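Hypothetical protein TT1823 (Thermus thermophilus, PDB 1ZPW) belongs to the Cas2 family of CRISPR-associated, metal-dependent endoribonucleases, whose homodimer joins a Cas1 homodimer in adaptive defence against mobile genetic elements. Local coordinates at residues 6-11 against 37-42; 22-27 against 51-56. One frame throughout, in Å; residues are numbered along the deposited sequence.

Contact 1 of 2, residues 6-11 against 37-42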
loop_
_atom_site.group_PDB
_atom_site.type_symbol
_atom_site.label_atom_id
_atom_site.label_comp_id
_atom_site.label_asym_id
_atom_site.label_seq_id
_atom_site.Cartn_x
_atom_site.Cartn_y
_atom_site.Cartn_z
ATOM N N TYR A 6 1.570 5.910 -5.577
ATOM C CA TYR A 6 2.094 4.537 -5.498
ATOM C C TYR A 6 0.951 3.584 -5.274
ATOM O O TYR A 6 0.020 3.871 -4.518
ATOM C CB TYR A 6 3.092 4.375 -4.341
ATOM C CG TYR A 6 4.391 5.126 -4.517
ATOM C CD1 TYR A 6 4.456 6.514 -4.286
ATOM C CD2 TYR A 6 5.558 4.443 -4.879
ATOM C CE1 TYR A 6 5.665 7.200 -4.465
ATOM C CE2 TYR A 6 6.769 5.131 -5.039
ATOM C CZ TYR A 6 6.797 6.498 -4.809
ATOM O OH TYR A 6 7.989 7.176 -4.975
ATOM N N ALA A 7 1.014 2.424 -5.929
ATOM C CA ALA A 7 0.111 1.322 -5.598
ATOM C C ALA A 7 0.865 0.433 -4.621
ATOM O O ALA A 7 2.013 0.043 -4.868
ATOM C CB ALA A 7 -0.270 0.519 -6.839
ATOM N N VAL A 8 0.226 0.130 -3.502
ATOM C CA VAL A 8 0.890 -0.665 -2.460
ATOM C C VAL A 8 0.080 -1.940 -2.309
ATOM O O VAL A 8 -1.051 -1.883 -1.840
ATOM C CB VAL A 8 0.976 0.083 -1.117
ATOM C CG1 VAL A 8 1.695 -0.798 -0.088
ATOM C CG2 VAL A 8 1.744 1.375 -1.280
ATOM N N ALA A 9 0.670 -3.078 -2.709
ATOM C CA ALA A 9 -0.045 -4.340 -2.747
ATOM C C ALA A 9 0.591 -5.298 -1.768
ATOM O O ALA A 9 1.820 -5.403 -1.694
ATOM C CB ALA A 9 -0.003 -4.934 -4.155
ATOM N N TYR A 10 -0.242 -6.002 -1.013
ATOM C CA TYR A 10 0.291 -6.873 0.033
ATOM C C TYR A 10 -0.349 -8.233 0.046
ATOM O O TYR A 10 -1.506 -8.415 -0.363
ATOM C CB TYR A 10 0.198 -6.227 1.406
ATOM C CG TYR A 10 -1.167 -5.720 1.784
ATOM C CD1 TYR A 10 -1.543 -4.409 1.490
ATOM C CD2 TYR A 10 -2.094 -6.559 2.424
ATOM C CE1 TYR A 10 -2.788 -3.916 1.844
ATOM C CE2 TYR A 10 -3.354 -6.069 2.784
ATOM C CZ TYR A 10 -3.684 -4.766 2.497
ATOM O OH TYR A 10 -4.937 -4.315 2.830
ATOM N N ASP A 11 0.428 -9.196 0.492
ATOM C CA ASP A 11 -0.004 -10.575 0.573
ATOM C C ASP A 11 0.513 -11.047 1.932
ATOM O O ASP A 11 1.693 -11.378 2.070
ATOM C CB ASP A 11 0.701 -11.302 -0.568
ATOM C CG ASP A 11 0.190 -12.663 -0.810
ATOM O OD1 ASP A 11 -0.498 -13.248 0.079
ATOM O OD2 ASP A 11 0.491 -13.250 -1.893
ATOM N N PHE A 37 -3.635 -0.620 -1.502
ATOM C CA PHE A 37 -3.855 0.782 -1.182
ATOM C C PHE A 37 -3.226 1.672 -2.212
ATOM O O PHE A 37 -2.209 1.304 -2.809
ATOM C CB PHE A 37 -3.249 1.143 0.197
ATOM C CG PHE A 37 -4.150 0.819 1.369
ATOM C CD1 PHE A 37 -4.470 -0.509 1.678
ATOM C CD2 PHE A 37 -4.615 1.838 2.222
ATOM C CE1 PHE A 37 -5.302 -0.832 2.749
ATOM C CE2 PHE A 37 -5.468 1.527 3.308
ATOM C CZ PHE A 37 -5.803 0.177 3.577
ATOM N N GLU A 38 -3.795 2.873 -2.380
ATOM C CA GLU A 38 -3.149 3.899 -3.185
ATOM C C GLU A 38 -2.678 4.994 -2.273
ATOM O O GLU A 38 -3.483 5.538 -1.518
ATOM C CB GLU A 38 -4.124 4.469 -4.212
ATOM C CG GLU A 38 -4.227 3.548 -5.426
ATOM C CD GLU A 38 -5.250 4.000 -6.457
ATOM O OE1 GLU A 38 -5.804 5.125 -6.353
ATOM O OE2 GLU A 38 -5.505 3.227 -7.401
ATOM N N CYS A 39 -1.399 5.335 -2.378
ATOM C CA CYS A 39 -0.750 6.262 -1.442
ATOM C C CYS A 39 0.031 7.311 -2.206
ATOM O O CYS A 39 0.813 7.010 -3.096
ATOM C CB CYS A 39 0.238 5.499 -0.527
ATOM S SG CYS A 39 -0.528 4.238 0.513
ATOM N N TYR A 40 -0.126 8.568 -1.809
ATOM C CA TYR A 40 0.714 9.617 -2.368
ATOM C C TYR A 40 1.901 9.818 -1.467
ATOM O O TYR A 40 1.728 10.117 -0.286
ATOM C CB TYR A 40 -0.079 10.936 -2.510
ATOM C CG TYR A 40 -0.931 10.889 -3.742
ATOM C CD1 TYR A 40 -0.390 11.232 -4.981
ATOM C CD2 TYR A 40 -2.223 10.450 -3.675
ATOM C CE1 TYR A 40 -1.145 11.168 -6.132
ATOM C CE2 TYR A 40 -2.994 10.354 -4.832
ATOM C CZ TYR A 40 -2.437 10.723 -6.042
ATOM O OH TYR A 40 -3.192 10.642 -7.196
ATOM N N LEU A 41 3.096 9.603 -1.997
ATOM C CA LEU A 41 4.314 9.599 -1.172
ATOM C C LEU A 41 5.395 10.390 -1.848
ATOM O O LEU A 41 5.513 10.402 -3.098
ATOM C CB LEU A 41 4.851 8.166 -0.960
ATOM C CG LEU A 41 3.853 7.134 -0.405
ATOM C CD1 LEU A 41 4.364 5.698 -0.673
ATOM C CD2 LEU A 41 3.500 7.375 1.031
ATOM N N ASP A 42 6.215 11.035 -1.031
ATOM C CA ASP A 42 7.506 11.475 -1.530
ATOM C C ASP A 42 8.593 10.596 -0.904
ATOM O O ASP A 42 8.287 9.624 -0.204
ATOM C CB ASP A 42 7.722 12.966 -1.235
ATOM C CG ASP A 42 7.614 13.297 0.228
ATOM O OD1 ASP A 42 7.521 14.510 0.531
ATOM O OD2 ASP A 42 7.610 12.440 1.158
#

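Contact 2 of 2, residues 22-27 against 51-56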
loop_
_atom_site.group_PDB
_atom_site.type_symbol
_atom_site.label_atom_id
_atom_site.label_comp_id
_atom_site.label_asym_id
_atom_site.label_seq_id
_atom_site.Cartn_x
_atom_site.Cartn_y
_atom_site.Cartn_z
ATOM N N ALA A 22 -2.850 -2.863 7.281
ATOM C CA ALA A 22 -3.893 -2.003 6.706
ATOM C C ALA A 22 -4.099 -0.725 7.501
ATOM O O ALA A 22 -4.286 0.346 6.918
ATOM C CB ALA A 22 -5.217 -2.762 6.553
ATOM N N ASN A 23 -4.073 -0.830 8.819
ATOM C CA ASN A 23 -4.223 0.345 9.657
ATOM C C ASN A 23 -3.073 1.308 9.443
ATOM O O ASN A 23 -3.266 2.533 9.390
ATOM C CB ASN A 23 -4.337 -0.059 11.127
ATOM C CG ASN A 23 -5.647 -0.728 11.446
ATOM O OD1 ASN A 23 -6.665 -0.503 10.767
ATOM N ND2 ASN A 23 -5.651 -1.558 12.491
ATOM N N LEU A 24 -1.869 0.762 9.283
ATOM C CA LEU A 24 -0.718 1.611 8.950
ATOM C C LEU A 24 -0.908 2.330 7.612
ATOM O O LEU A 24 -0.708 3.546 7.504
ATOM C CB LEU A 24 0.560 0.778 8.980
ATOM C CG LEU A 24 1.790 1.498 8.427
ATOM C CD1 LEU A 24 2.130 2.626 9.388
ATOM C CD2 LEU A 24 2.966 0.539 8.237
ATOM N N LEU A 25 -1.338 1.576 6.592
ATOM C CA LEU A 25 -1.487 2.153 5.264
ATOM C C LEU A 25 -2.518 3.298 5.204
ATOM O O LEU A 25 -2.355 4.220 4.419
ATOM C CB LEU A 25 -1.810 1.060 4.228
ATOM C CG LEU A 25 -0.621 0.097 4.020
ATOM C CD1 LEU A 25 -0.985 -0.945 2.948
ATOM C CD2 LEU A 25 0.678 0.815 3.579
ATOM N N LYS A 26 -3.523 3.244 6.069
ATOM C CA LYS A 26 -4.501 4.328 6.196
ATOM C C LYS A 26 -3.867 5.680 6.511
ATOM O O LYS A 26 -4.411 6.724 6.150
ATOM C CB LYS A 26 -5.542 3.953 7.251
ATOM C CG LYS A 26 -6.404 2.808 6.816
ATOM C CD LYS A 26 -7.631 3.266 6.052
ATOM C CE LYS A 26 -8.457 2.040 5.657
ATOM N NZ LYS A 26 -9.785 2.347 5.114
ATOM N N SER A 27 -2.709 5.674 7.175
ATOM C CA SER A 27 -2.036 6.929 7.500
ATOM C C SER A 27 -1.356 7.562 6.276
ATOM O O SER A 27 -0.955 8.747 6.288
ATOM C CB SER A 27 -1.141 6.776 8.763
ATOM O OG SER A 27 0.006 6.036 8.450
ATOM N N ARG A 51 9.851 1.801 6.814
ATOM C CA ARG A 51 10.353 1.622 8.159
ATOM C C ARG A 51 9.280 1.065 9.088
ATOM O O ARG A 51 9.545 0.127 9.856
ATOM C CB ARG A 51 10.894 2.961 8.674
ATOM C CG ARG A 51 11.105 3.112 10.168
ATOM C CD ARG A 51 11.269 4.596 10.663
ATOM N NE ARG A 51 11.986 5.492 9.743
ATOM C CZ ARG A 51 13.300 5.418 9.470
ATOM N NH1 ARG A 51 13.874 6.265 8.617
ATOM N NH2 ARG A 51 14.037 4.476 10.044
ATOM N N ARG A 52 8.066 1.600 8.980
ATOM C CA ARG A 52 6.972 1.183 9.852
ATOM C C ARG A 52 6.424 -0.166 9.409
ATOM O O ARG A 52 6.045 -0.968 10.263
ATOM C CB ARG A 52 5.898 2.279 9.884
ATOM C CG ARG A 52 6.446 3.572 10.542
ATOM C CD ARG A 52 5.504 4.729 10.640
ATOM N NE ARG A 52 4.417 4.486 11.583
ATOM C CZ ARG A 52 3.301 5.220 11.610
ATOM N NH1 ARG A 52 3.137 6.230 10.751
ATOM N NH2 ARG A 52 2.347 4.942 12.485
ATOM N N ALA A 53 6.374 -0.411 8.101
ATOM C CA ALA A 53 5.867 -1.702 7.603
ATOM C C ALA A 53 6.809 -2.822 8.049
ATOM O O ALA A 53 6.380 -3.873 8.491
ATOM C CB ALA A 53 5.722 -1.687 6.083
ATOM N N ARG A 54 8.104 -2.533 8.027
ATOM C CA ARG A 54 9.080 -3.525 8.464
ATOM C C ARG A 54 8.916 -3.963 9.911
ATOM O O ARG A 54 9.255 -5.108 10.248
ATOM C CB ARG A 54 10.464 -2.952 8.285
ATOM C CG ARG A 54 10.925 -2.905 6.886
ATOM C CD ARG A 54 12.315 -2.279 6.860
ATOM N NE ARG A 54 12.795 -1.969 5.535
ATOM C CZ ARG A 54 13.284 -2.874 4.715
ATOM N NH1 ARG A 54 13.331 -4.153 5.074
ATOM N NH2 ARG A 54 13.721 -2.509 3.529
ATOM N N ARG A 55 8.452 -3.086 10.786
ATOM C CA ARG A 55 8.241 -3.469 12.176
ATOM C C ARG A 55 7.156 -4.534 12.244
ATOM O O ARG A 55 7.189 -5.377 13.133
ATOM C CB ARG A 55 7.877 -2.293 13.100
ATOM C CG ARG A 55 8.855 -1.138 13.090
ATOM C CD ARG A 55 8.455 0.057 13.969
ATOM N NE ARG A 55 9.566 0.999 14.089
ATOM C CZ ARG A 55 9.448 2.314 14.102
ATOM N NH1 ARG A 55 8.244 2.872 14.017
ATOM N NH2 ARG A 55 10.541 3.077 14.182
ATOM N N LEU A 56 6.209 -4.490 11.295
ATOM C CA LEU A 56 4.985 -5.300 11.378
ATOM C C LEU A 56 5.046 -6.633 10.680
ATOM O O LEU A 56 4.368 -7.577 11.123
ATOM C CB LEU A 56 3.795 -4.532 10.775
ATOM C CG LEU A 56 3.422 -3.203 11.426
ATOM C CD1 LEU A 56 2.310 -2.495 10.649
ATOM C CD2 LEU A 56 3.028 -3.358 12.879
#

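Contact 1 of 2, residues 6-11 against 37-42
The two central strands of the antiparallel Cas2 sheet meet here, with Y6, A7 and V8 facing C39, E38 and F37. Y6 and C39 form a hydrogen-bonded pair: Y6 N donates to C39 O at 2.8 Å and C39 N to Y6 O at 3.0 Å. V8 and F37 repeat the pattern, V8 N to F37 O 2.8 Å and F37 N to V8 O 2.9 Å. A7 and E38 between them are a non-hydrogen-bonded pair, their CB atoms on the face turned from the helices. Strand 63-68 continues the sheet beyond 6-11 through backbone bonds of A7 and A9, and strand 29-33 beyond 37-42, where E38 pairs with E30. The order 2-3-1-4, with helices 15-26 and 43-56 laid on one face, is that of the ferredoxin-like fold of Cas2 proteins. On this helix-covered face the Y6 side chain, CG anti to its carbonyl carbon (chi1 -68°), brings CD1 to 3.7 Å from L41 CD1, while C39 O lies at the ring edge in plane. V8 CG2 reaches C39 SG at 4.1 Å. Further along, Y10 and F37 meet edge to edge: Y10 CE1 is 3.8 Å from F37 CD1, and Y10 OH lies in the F37 ring plane, 3.5 Å from F37 CE1; R31 NH2 hydrogen-bonds that hydroxyl. D11, predicted to bind the catalytic magnesium, ends strand 4-11, one residue after Y10.

Contact 2 of 2, residues 22-27 against 51-56
With chi1 at 170°, L24 swings CG opposite its own backbone nitrogen and sends both methyl groups across to helix 43-56, where R52 folds back to meet one of them through a bend at chi3 (69°). That bend lays the guanidinium flat over L24 CD1, which sits above the centre of one face, 3.6 Å from R52 CZ. The aliphatic root of the arginine joins in: R52 CB lies 3.8 Å from both L24 CD1 and L24 CD2, and the leucine fork is thus held against the base and the head of the same side chain. The second methyl, L24 CD2, presses on the helix backbone, 3.5 Å from A53 N, with A53 CB at 4.1 Å. One turn further on, L56 CD1 closes on L24 CD2 at 3.9 Å.

The polar end of the contact belongs to S27. Its OG donates to L24 O at 2.8 Å, in the carbonyl plane, and S27 N bonds to the same oxygen, so two donors grip one carbonyl near the end of helix 15-26. R52 NH1 stands 3.9 Å from S27 OG, near but not bonded; R52 NH1 has a weak hydrogen bond to Y28 OH and a long, weak ion pair with D48 OD1.

The short segments run almost antiparallel, at 169°, with axes 10.5 Å apart; side chains, chiefly L24 and R52, span the gap, and L24 reaches the facing backbone. This is a meeting of the two helices on the same face of the sheet: L25, the next residue after L24, turns to strands 4-11 and 36-41, packing on V8 of the former.

Contact 1 joins the central strands and contact 2 the two helices lying on them; their centres are about 11 Å apart. Helix 15-26 bridges the two: F37 CD2 lies 3.5 Å from L25 CB, and Y10 CE1 3.6 Å from L25 CD1, while F37 CZ comes to 3.7 Å from A22 O. Along the chain the segments alternate, strand 4-11 leading to helix 15-26 and strand 36-41 to helix 43-56, so the two contacts tie the two halves of one beta-alpha-beta-beta-alpha-beta unit together twice. The predicted magnesium ligand D11 falls within contact 1, at the end of its first strand; contact 2 lies away from that site.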